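PDB 4HLN: starch synthase I, which is a plant glycosyltransferase built of two Rossmann-like domains that binds a glycan in a surface pocket. Local coordinates for residues Pro595-Glu598 against Gly599-Lys602; Gly547-Asp551 against Thr552-Phe556; Thr585-Ser588 against Thr589-His593. All blocks are in the same frame, centred on the assembly; numbering follows the deposited sequence.

Interaction 1: Pro595-Glu598 against Gly599-Lys602; sequences PSWE and GLMK. With GLC (alpha-D-glucopyranose), chain B.
Trp-597 and Met-601, one helical turn apart, meet through sulfur and ring: SD of Met-601 sits obliquely to the indole, 4.1 Å from the centroid of its five-membered ring, a Met-aromatic contact. Chi1 of -62° and chi2 of 162° carry that sulfur back to the CD1 and NE1 side of the indole, which Trp-597 swings toward it by holding CG anti to its N (chi1 -165°). Near the six-membered ring, and oblique to it, CD1 of Leu-600 lies 4.4 Å from CE3 of Trp-597. On the outer side, Glu-598 and Lys-602 run side by side in the i to i+4 spacing, and OE1 of Glu-598 stays 4.0 Å from NZ of Lys-602, a long salt bridge. All this belongs to the first turns of helix 594-606, in the C-terminal Rossmann-like domain. Its backbone bonds set the spacing, as between Met-601 N and Trp-597 O at 3.0 Å. Ser-596 faces the glycan: its OG accepts a hydrogen bond from O2 of the chain B glucose at 3.3 Å, and OE1 of Glu-564 is hydrogen-bonded both to OG of Ser-596 and to the same glucose. Farther out, Trp-597 packs edge-to-face with Phe-590, and Val-540 touches Trp-597, Leu-600 and Met-601.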
loop_
_atom_site.group_PDB
_atom_site.type_symbol
_atom_site.label_atom_id
_atom_site.label_comp_id
_atom_site.label_asym_id
_atom_site.label_seq_id
_atom_site.Cartn_x
_atom_site.Cartn_y
_atom_site.Cartn_z
ATOM N N PRO A 595 19.962 22.843 -14.921
ATOM C CA PRO A 595 20.971 21.857 -14.508
ATOM C C PRO A 595 20.568 21.122 -13.229
ATOM O O PRO A 595 20.817 19.922 -13.120
ATOM C CB PRO A 595 22.228 22.710 -14.282
ATOM C CG PRO A 595 21.727 24.114 -14.130
ATOM C CD PRO A 595 20.532 24.198 -15.020
ATOM N N SER A 596 19.950 21.825 -12.285
ATOM C CA SER A 596 19.423 21.184 -11.077
ATOM C C SER A 596 18.245 20.265 -11.400
ATOM O O SER A 596 18.154 19.150 -10.886
ATOM C CB SER A 596 18.987 22.229 -10.048
ATOM O OG SER A 596 20.105 22.860 -9.451
ATOM N N TRP A 597 17.338 20.751 -12.242
ATOM C CA TRP A 597 16.210 19.953 -12.694
ATOM C C TRP A 597 16.679 18.619 -13.280
ATOM O O TRP A 597 16.255 17.544 -12.830
ATOM C CB TRP A 597 15.389 20.723 -13.724
ATOM C CG TRP A 597 14.049 20.116 -13.950
ATOM C CD1 TRP A 597 13.663 19.327 -14.998
ATOM C CD2 TRP A 597 12.910 20.232 -13.096
ATOM N NE1 TRP A 597 12.347 18.948 -14.847
ATOM C CE2 TRP A 597 11.865 19.490 -13.687
ATOM C CE3 TRP A 597 12.675 20.883 -11.883
ATOM C CZ2 TRP A 597 10.609 19.386 -13.106
ATOM C CZ3 TRP A 597 11.422 20.780 -11.307
ATOM C CH2 TRP A 597 10.405 20.039 -11.919
ATOM N N GLU A 598 17.558 18.691 -14.277
ATOM C CA GLU A 598 18.152 17.492 -14.862
ATOM C C GLU A 598 18.608 16.496 -13.797
ATOM O O GLU A 598 18.489 15.286 -13.974
ATOM C CB GLU A 598 19.330 17.854 -15.770
ATOM C CG GLU A 598 18.939 18.273 -17.187
ATOM C CD GLU A 598 19.650 17.456 -18.270
ATOM O OE1 GLU A 598 20.509 16.608 -17.925
ATOM O OE2 GLU A 598 19.344 17.661 -19.470
ATOM N N GLY A 599 19.141 17.000 -12.693
ATOM C CA GLY A 599 19.597 16.127 -11.632
ATOM C C GLY A 599 18.438 15.433 -10.949
ATOM O O GLY A 599 18.505 14.232 -10.666
ATOM N N LEU A 600 17.372 16.184 -10.676
ATOM C CA LEU A 600 16.197 15.609 -10.034
ATOM C C LEU A 600 15.631 14.467 -10.871
ATOM O O LEU A 600 15.200 13.436 -10.339
ATOM C CB LEU A 600 15.138 16.681 -9.811
ATOM C CG LEU A 600 15.291 17.437 -8.494
ATOM C CD1 LEU A 600 14.579 18.771 -8.560
ATOM C CD2 LEU A 600 14.784 16.597 -7.316
ATOM N N MET A 601 15.643 14.658 -12.188
ATOM C CA MET A 601 15.145 13.648 -13.113
ATOM C C MET A 601 16.029 12.415 -13.109
ATOM O O MET A 601 15.566 11.303 -12.839
ATOM C CB MET A 601 15.067 14.215 -14.524
ATOM C CG MET A 601 14.107 15.385 -14.659
ATOM S SD MET A 601 14.393 16.386 -16.152
ATOM C CE MET A 601 14.061 15.236 -17.490
ATOM N N LYS A 602 17.307 12.616 -13.408
ATOM C CA LYS A 602 18.250 11.509 -13.492
ATOM C C LYS A 602 18.269 10.674 -12.205
ATOM O O LYS A 602 18.395 9.440 -12.249
ATOM C CB LYS A 602 19.643 12.019 -13.879
ATOM C CG LYS A 602 19.696 12.561 -15.320
ATOM C CD LYS A 602 21.114 12.823 -15.818
ATOM C CE LYS A 602 21.135 13.130 -17.311
ATOM N NZ LYS A 602 22.522 13.159 -17.866
HETATM C C1 GLC B . 18.465 26.908 -6.184
HETATM C C2 GLC B . 19.271 25.934 -7.043
HETATM C C3 GLC B . 20.645 25.606 -6.455
HETATM C C4 GLC B . 21.448 26.859 -6.096
HETATM C C5 GLC B . 20.571 28.072 -5.741
HETATM C C6 GLC B . 21.249 29.314 -6.318
HETATM O O2 GLC B . 18.516 24.770 -7.282
HETATM O O3 GLC B . 21.382 24.895 -7.421
HETATM O O4 GLC B . 22.362 26.620 -5.018
HETATM O O5 GLC B . 19.223 28.100 -6.207
HETATM O O6 GLC B . 20.307 30.106 -7.013
#

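Interaction 2: Gly547-Asp551 against Thr552-Phe556; sequences GGLRD and TVETF. With GLC (alpha-D-glucopyranose), chain C; GLC (alpha-D-glucopyranose), chain D.
Glu-554 holds CG anti to its own nitrogen (chi1 -176°) and stays extended beyond it, which carries the chain past the carbonyls of Gly-547 and Gly-548 to lie alongside Leu-549, both side chains pointing the same way. CD of Glu-554 comes within 3.9 Å of CA of Leu-549, so the touch is carbon against backbone. The neighbouring Thr-555 turns OG1 beside its backbone N (chi1 -60°), setting that oxygen 3.4 Å from CA of Gly-547; the hydroxyl is also hydrogen-bonded to the backbone of Ala-570. Gly-547 has no side chain to meet this hydroxyl, and the two backbones draw close. Thr-555 N donates to Gly-547 O at 2.9 Å, in the carbonyl plane and on a lone pair. The same oxygen receives a CA-H...O contact from Glu-554, and CA of Gly-547 makes another to Val-553 O. Inside the loop, Asp-551 accepts from Gly-548 N through OD2 at 2.8 Å, on the anti side and 26° out of the carboxylate plane, and Thr-546 is a second partner of that oxygen. The return bond, Asp-551 N to Gly-548 O, is also 2.8 Å, so backbone and carboxylate together fasten the two ends of the turn. Past this closure Phe-556 enters the glycan pocket, where O3 of the chain C glucose lies at its ring edge, in plane, 3.1 Å from CE1. The closed segment is a type I beta turn from Gly-548 to Asp-551, in the loop that joins strands 540-544 and 569-571 of the parallel sheet and leads into the glycan site.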
loop_
_atom_site.group_PDB
_atom_site.type_symbol
_atom_site.label_atom_id
_atom_site.label_comp_id
_atom_site.label_asym_id
_atom_site.label_seq_id
_atom_site.Cartn_x
_atom_site.Cartn_y
_atom_site.Cartn_z
ATOM N N GLY A 547 9.068 14.034 3.362
ATOM C CA GLY A 547 10.020 13.847 2.284
ATOM C C GLY A 547 11.413 13.462 2.728
ATOM O O GLY A 547 12.396 13.822 2.075
ATOM N N GLY A 548 11.503 12.719 3.827
ATOM C CA GLY A 548 12.786 12.293 4.349
ATOM C C GLY A 548 13.500 11.293 3.457
ATOM O O GLY A 548 12.922 10.764 2.502
ATOM N N LEU A 549 14.763 11.026 3.779
ATOM C CA LEU A 549 15.574 10.099 2.999
ATOM C C LEU A 549 14.926 8.727 2.887
ATOM O O LEU A 549 15.047 8.060 1.861
ATOM C CB LEU A 549 16.975 9.953 3.598
ATOM C CG LEU A 549 17.790 8.780 3.035
ATOM C CD1 LEU A 549 19.009 9.268 2.245
ATOM C CD2 LEU A 549 18.193 7.788 4.140
ATOM N N ARG A 550 14.240 8.303 3.940
ATOM C CA ARG A 550 13.622 6.986 3.928
ATOM C C ARG A 550 12.258 7.005 3.211
ATOM O O ARG A 550 11.635 5.961 3.006
ATOM C CB ARG A 550 13.497 6.446 5.358
ATOM C CG ARG A 550 13.791 4.944 5.508
ATOM C CD ARG A 550 15.233 4.588 5.144
ATOM N NE ARG A 550 15.319 3.798 3.914
ATOM C CZ ARG A 550 16.416 3.162 3.502
ATOM N NH1 ARG A 550 17.527 3.217 4.229
ATOM N NH2 ARG A 550 16.403 2.465 2.368
ATOM N N ASP A 551 11.800 8.189 2.813
ATOM C CA ASP A 551 10.497 8.296 2.166
ATOM C C ASP A 551 10.560 7.987 0.663
ATOM O O ASP A 551 11.622 8.097 0.025
ATOM C CB ASP A 551 9.846 9.654 2.458
ATOM C CG ASP A 551 9.376 9.782 3.919
ATOM O OD1 ASP A 551 8.918 8.768 4.494
ATOM O OD2 ASP A 551 9.469 10.896 4.494
ATOM N N THR A 552 9.422 7.573 0.110
ATOM C CA THR A 552 9.352 7.150 -1.291
ATOM C C THR A 552 9.703 8.283 -2.266
ATOM O O THR A 552 10.333 8.050 -3.303
ATOM C CB THR A 552 7.982 6.514 -1.628
ATOM O OG1 THR A 552 7.367 7.227 -2.702
ATOM C CG2 THR A 552 7.070 6.538 -0.412
ATOM N N VAL A 553 9.295 9.505 -1.923
ATOM C CA VAL A 553 9.813 10.708 -2.577
ATOM C C VAL A 553 10.592 11.558 -1.573
ATOM O O VAL A 553 10.019 12.118 -0.638
ATOM C CB VAL A 553 8.692 11.570 -3.196
ATOM C CG1 VAL A 553 9.241 12.911 -3.671
ATOM C CG2 VAL A 553 8.008 10.826 -4.328
ATOM N N GLU A 554 11.903 11.638 -1.771
ATOM C CA GLU A 554 12.765 12.461 -0.933
ATOM C C GLU A 554 12.744 13.913 -1.436
ATOM O O GLU A 554 13.098 14.188 -2.587
ATOM C CB GLU A 554 14.184 11.886 -0.948
ATOM C CG GLU A 554 15.174 12.586 -0.038
ATOM C CD GLU A 554 16.602 12.094 -0.247
ATOM O OE1 GLU A 554 17.546 12.844 0.089
ATOM O OE2 GLU A 554 16.778 10.960 -0.748
ATOM N N THR A 555 12.307 14.841 -0.590
ATOM C CA THR A 555 12.188 16.232 -1.019
ATOM C C THR A 555 13.530 16.808 -1.474
ATOM O O THR A 555 14.579 16.487 -0.918
ATOM C CB THR A 555 11.585 17.135 0.072
ATOM O OG1 THR A 555 10.273 16.672 0.408
ATOM C CG2 THR A 555 11.485 18.572 -0.424
ATOM N N PHE A 556 13.481 17.663 -2.491
ATOM C CA PHE A 556 14.677 18.268 -3.065
ATOM C C PHE A 556 15.434 19.137 -2.082
ATOM O O PHE A 556 14.852 19.972 -1.387
ATOM C CB PHE A 556 14.312 19.125 -4.268
ATOM C CG PHE A 556 15.497 19.716 -4.959
ATOM C CD1 PHE A 556 15.527 21.056 -5.289
ATOM C CD2 PHE A 556 16.592 18.924 -5.279
ATOM C CE1 PHE A 556 16.634 21.602 -5.942
ATOM C CE2 PHE A 556 17.700 19.461 -5.932
ATOM C CZ PHE A 556 17.720 20.804 -6.260
HETATM C C1 GLC C . 14.556 25.515 -2.631
HETATM C C2 GLC C . 14.895 24.647 -3.864
HETATM C C3 GLC C . 16.195 24.942 -4.646
HETATM C C4 GLC C . 16.667 26.391 -4.660
HETATM C C5 GLC C . 16.226 27.121 -3.390
HETATM C C6 GLC C . 16.366 28.627 -3.599
HETATM O O2 GLC C . 14.851 23.279 -3.529
HETATM O O3 GLC C . 15.979 24.608 -6.001
HETATM O O4 GLC C . 18.090 26.460 -4.848
HETATM O O5 GLC C . 14.879 26.850 -3.009
HETATM O O6 GLC C . 15.124 29.161 -3.998
HETATM C C1 GLC D . 14.498 22.156 1.612
HETATM C C2 GLC D . 15.831 22.877 1.627
HETATM C C3 GLC D . 15.841 24.067 0.656
HETATM C C4 GLC D . 15.146 23.868 -0.706
HETATM C C5 GLC D . 13.855 23.082 -0.461
HETATM C C6 GLC D . 13.171 22.605 -1.730
HETATM O O2 GLC D . 16.070 23.316 2.950
HETATM O O3 GLC D . 17.185 24.428 0.435
HETATM O O4 GLC D . 14.983 25.188 -1.252
HETATM O O5 GLC D . 14.149 21.912 0.274
HETATM O O6 GLC D . 11.803 22.916 -1.651
#

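Interaction 3: Thr585-Ser588 against Thr589-His593; sequences TAIS and TFREH. With GLC (alpha-D-glucopyranose), chain B.
Thr-589 and Thr-585, one turn apart, share a doubled hydrogen bond. OG1 of Thr-589 donates to Thr-585 O at 2.8 Å, and the backbone N of Thr-589 reaches the same oxygen at 3.3 Å from the opposite face of the carbonyl plane. A chi1 of -47° places the hydroxyl beside its own backbone N, where it can fold back on the preceding turn, so one carbonyl is gripped twice by one residue. This is a familiar way for a helical threonine to satisfy its hydroxyl; OG1 of Thr-589 also has a weak hydrogen bond to O3 of another glucose. The other backbone bonds are the usual i to i+4 set, and Glu-592 N meets Ser-588 O at 2.8 Å in a nearly straight bond (177°).

Apolar and alkyl contacts follow one flank. Ile-587 and Arg-591 lie side by side and point the same way, CG2 of Ile-587 standing 4.2 Å from CD of Arg-591. Beyond them the guanidinium chain bends at chi3, and NH1 of Arg-591 is held by the carbonyl of Asp-469.

Sugar contacts gather at the end of the helix. His-593 lays one ring face against the chain B glucose, with sugar C2 3.5 Å from CD2 and offset toward the rim. NE2 of the same ring shares a hydrogen bond with sugar O6 at 3.2 Å, and either atom could be the donor.

His-593 leaves helical geometry after helix 576-592 and occupies the N-cap position of helix 594-606, so the sugar lies against the joint between the two. Trp-569 of strand 569-571 packs on Thr-585, Ala-586 and Thr-589, while Phe-590 touches Pro-441 and Asp-516 in neighbouring loops.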
loop_
_atom_site.group_PDB
_atom_site.type_symbol
_atom_site.label_atom_id
_atom_site.label_comp_id
_atom_site.label_asym_id
_atom_site.label_seq_id
_atom_site.Cartn_x
_atom_site.Cartn_y
_atom_site.Cartn_z
ATOM N N THR A 585 7.474 26.248 -6.069
ATOM C CA THR A 585 8.867 25.943 -5.798
ATOM C C THR A 585 9.462 25.086 -6.914
ATOM O O THR A 585 10.578 25.329 -7.376
ATOM C CB THR A 585 9.012 25.235 -4.457
ATOM O OG1 THR A 585 8.469 26.069 -3.427
ATOM C CG2 THR A 585 10.477 24.928 -4.163
ATOM N N ALA A 586 8.711 24.085 -7.357
ATOM C CA ALA A 586 9.211 23.184 -8.385
ATOM C C ALA A 586 9.281 23.908 -9.727
ATOM O O ALA A 586 10.259 23.786 -10.460
ATOM C CB ALA A 586 8.342 21.933 -8.482
ATOM N N ILE A 587 8.237 24.667 -10.036
ATOM C CA ILE A 587 8.179 25.424 -11.278
ATOM C C ILE A 587 9.365 26.366 -11.442
ATOM O O ILE A 587 9.946 26.458 -12.524
ATOM C CB ILE A 587 6.883 26.231 -11.375
ATOM C CG1 ILE A 587 5.703 25.287 -11.606
ATOM C CG2 ILE A 587 6.974 27.224 -12.508
ATOM C CD1 ILE A 587 4.381 25.995 -11.789
ATOM N N SER A 588 9.719 27.065 -10.369
ATOM C CA SER A 588 10.865 27.965 -10.385
ATOM C C SER A 588 12.125 27.202 -10.748
ATOM O O SER A 588 12.831 27.555 -11.690
ATOM C CB SER A 588 11.041 28.619 -9.020
ATOM O OG SER A 588 9.917 29.424 -8.713
ATOM N N THR A 589 12.397 26.150 -9.990
ATOM C CA THR A 589 13.521 25.273 -10.264
ATOM C C THR A 589 13.557 24.820 -11.725
ATOM O O THR A 589 14.624 24.722 -12.333
ATOM C CB THR A 589 13.425 24.043 -9.379
ATOM O OG1 THR A 589 13.155 24.458 -8.031
ATOM C CG2 THR A 589 14.716 23.227 -9.441
ATOM N N PHE A 590 12.384 24.544 -12.283
ATOM C CA PHE A 590 12.286 24.061 -13.649
ATOM C C PHE A 590 12.753 25.122 -14.635
ATOM O O PHE A 590 13.470 24.816 -15.590
ATOM C CB PHE A 590 10.851 23.633 -13.973
ATOM C CG PHE A 590 10.614 23.364 -15.438
ATOM C CD1 PHE A 590 11.137 22.225 -16.048
ATOM C CD2 PHE A 590 9.874 24.246 -16.208
ATOM C CE1 PHE A 590 10.924 21.979 -17.402
ATOM C CE2 PHE A 590 9.659 24.002 -17.554
ATOM C CZ PHE A 590 10.188 22.870 -18.152
ATOM N N ARG A 591 12.354 26.368 -14.398
ATOM C CA ARG A 591 12.711 27.467 -15.302
ATOM C C ARG A 591 14.136 27.992 -15.101
ATOM O O ARG A 591 14.902 28.124 -16.061
ATOM C CB ARG A 591 11.720 28.625 -15.167
ATOM C CG ARG A 591 10.290 28.186 -15.008
ATOM C CD ARG A 591 9.337 29.341 -15.230
ATOM N NE ARG A 591 8.895 29.418 -16.621
ATOM C CZ ARG A 591 7.617 29.439 -16.994
ATOM N NH1 ARG A 591 6.654 29.391 -16.069
ATOM N NH2 ARG A 591 7.307 29.512 -18.289
ATOM N N GLU A 592 14.485 28.276 -13.850
ATOM C CA GLU A 592 15.713 28.988 -13.532
ATOM C C GLU A 592 16.952 28.114 -13.333
ATOM O O GLU A 592 18.068 28.569 -13.575
ATOM C CB GLU A 592 15.482 29.881 -12.319
ATOM C CG GLU A 592 14.399 30.926 -12.559
ATOM C CD GLU A 592 13.573 31.208 -11.311
ATOM O OE1 GLU A 592 12.396 31.627 -11.453
ATOM O OE2 GLU A 592 14.104 31.004 -10.191
ATOM N N HIS A 593 16.778 26.868 -12.904
ATOM C CA HIS A 593 17.938 25.991 -12.731
ATOM C C HIS A 593 17.784 24.653 -13.434
ATOM O O HIS A 593 17.706 23.608 -12.787
ATOM C CB HIS A 593 18.256 25.797 -11.247
ATOM C CG HIS A 593 18.172 27.062 -10.457
ATOM N ND1 HIS A 593 16.969 27.635 -10.100
ATOM C CD2 HIS A 593 19.136 27.889 -9.990
ATOM C CE1 HIS A 593 17.195 28.748 -9.428
ATOM N NE2 HIS A 593 18.503 28.926 -9.347
HETATM C C1 GLC B . 18.465 26.908 -6.184
HETATM C C2 GLC B . 19.271 25.934 -7.043
HETATM C C3 GLC B . 20.645 25.606 -6.455
HETATM C C4 GLC B . 21.448 26.859 -6.096
HETATM C C5 GLC B . 20.571 28.072 -5.741
HETATM C C6 GLC B . 21.249 29.314 -6.318
HETATM O O2 GLC B . 18.516 24.770 -7.282
HETATM O O3 GLC B . 21.382 24.895 -7.421
HETATM O O4 GLC B . 22.362 26.620 -5.018
HETATM O O5 GLC B . 19.223 28.100 -6.207
HETATM O O6 GLC B . 20.307 30.106 -7.013
#

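Overall arrangement
From the N terminus the contacts come in series, none nested or crossing: interaction 2 (547-556), then interaction 3 (585-593), then interaction 1 (595-602). Interaction 2 closes a turn in the loop between strands 540-544 and 569-571; the other two bind successive turns of helices 576-592 and 594-606. Interactions 1 and 3 have centres about 11 Å apart and touch where CZ3 of Trp-597 lies 3.3 Å from Ala-586 O. CD2 of Leu-600 packs 3.6 Å from CD2 of Phe-556, tying interaction 1 to interaction 2. Together they join the edge of the parallel sheet and two helices around the bound glycan, with the chain B glucose touching interactions 1 and 3.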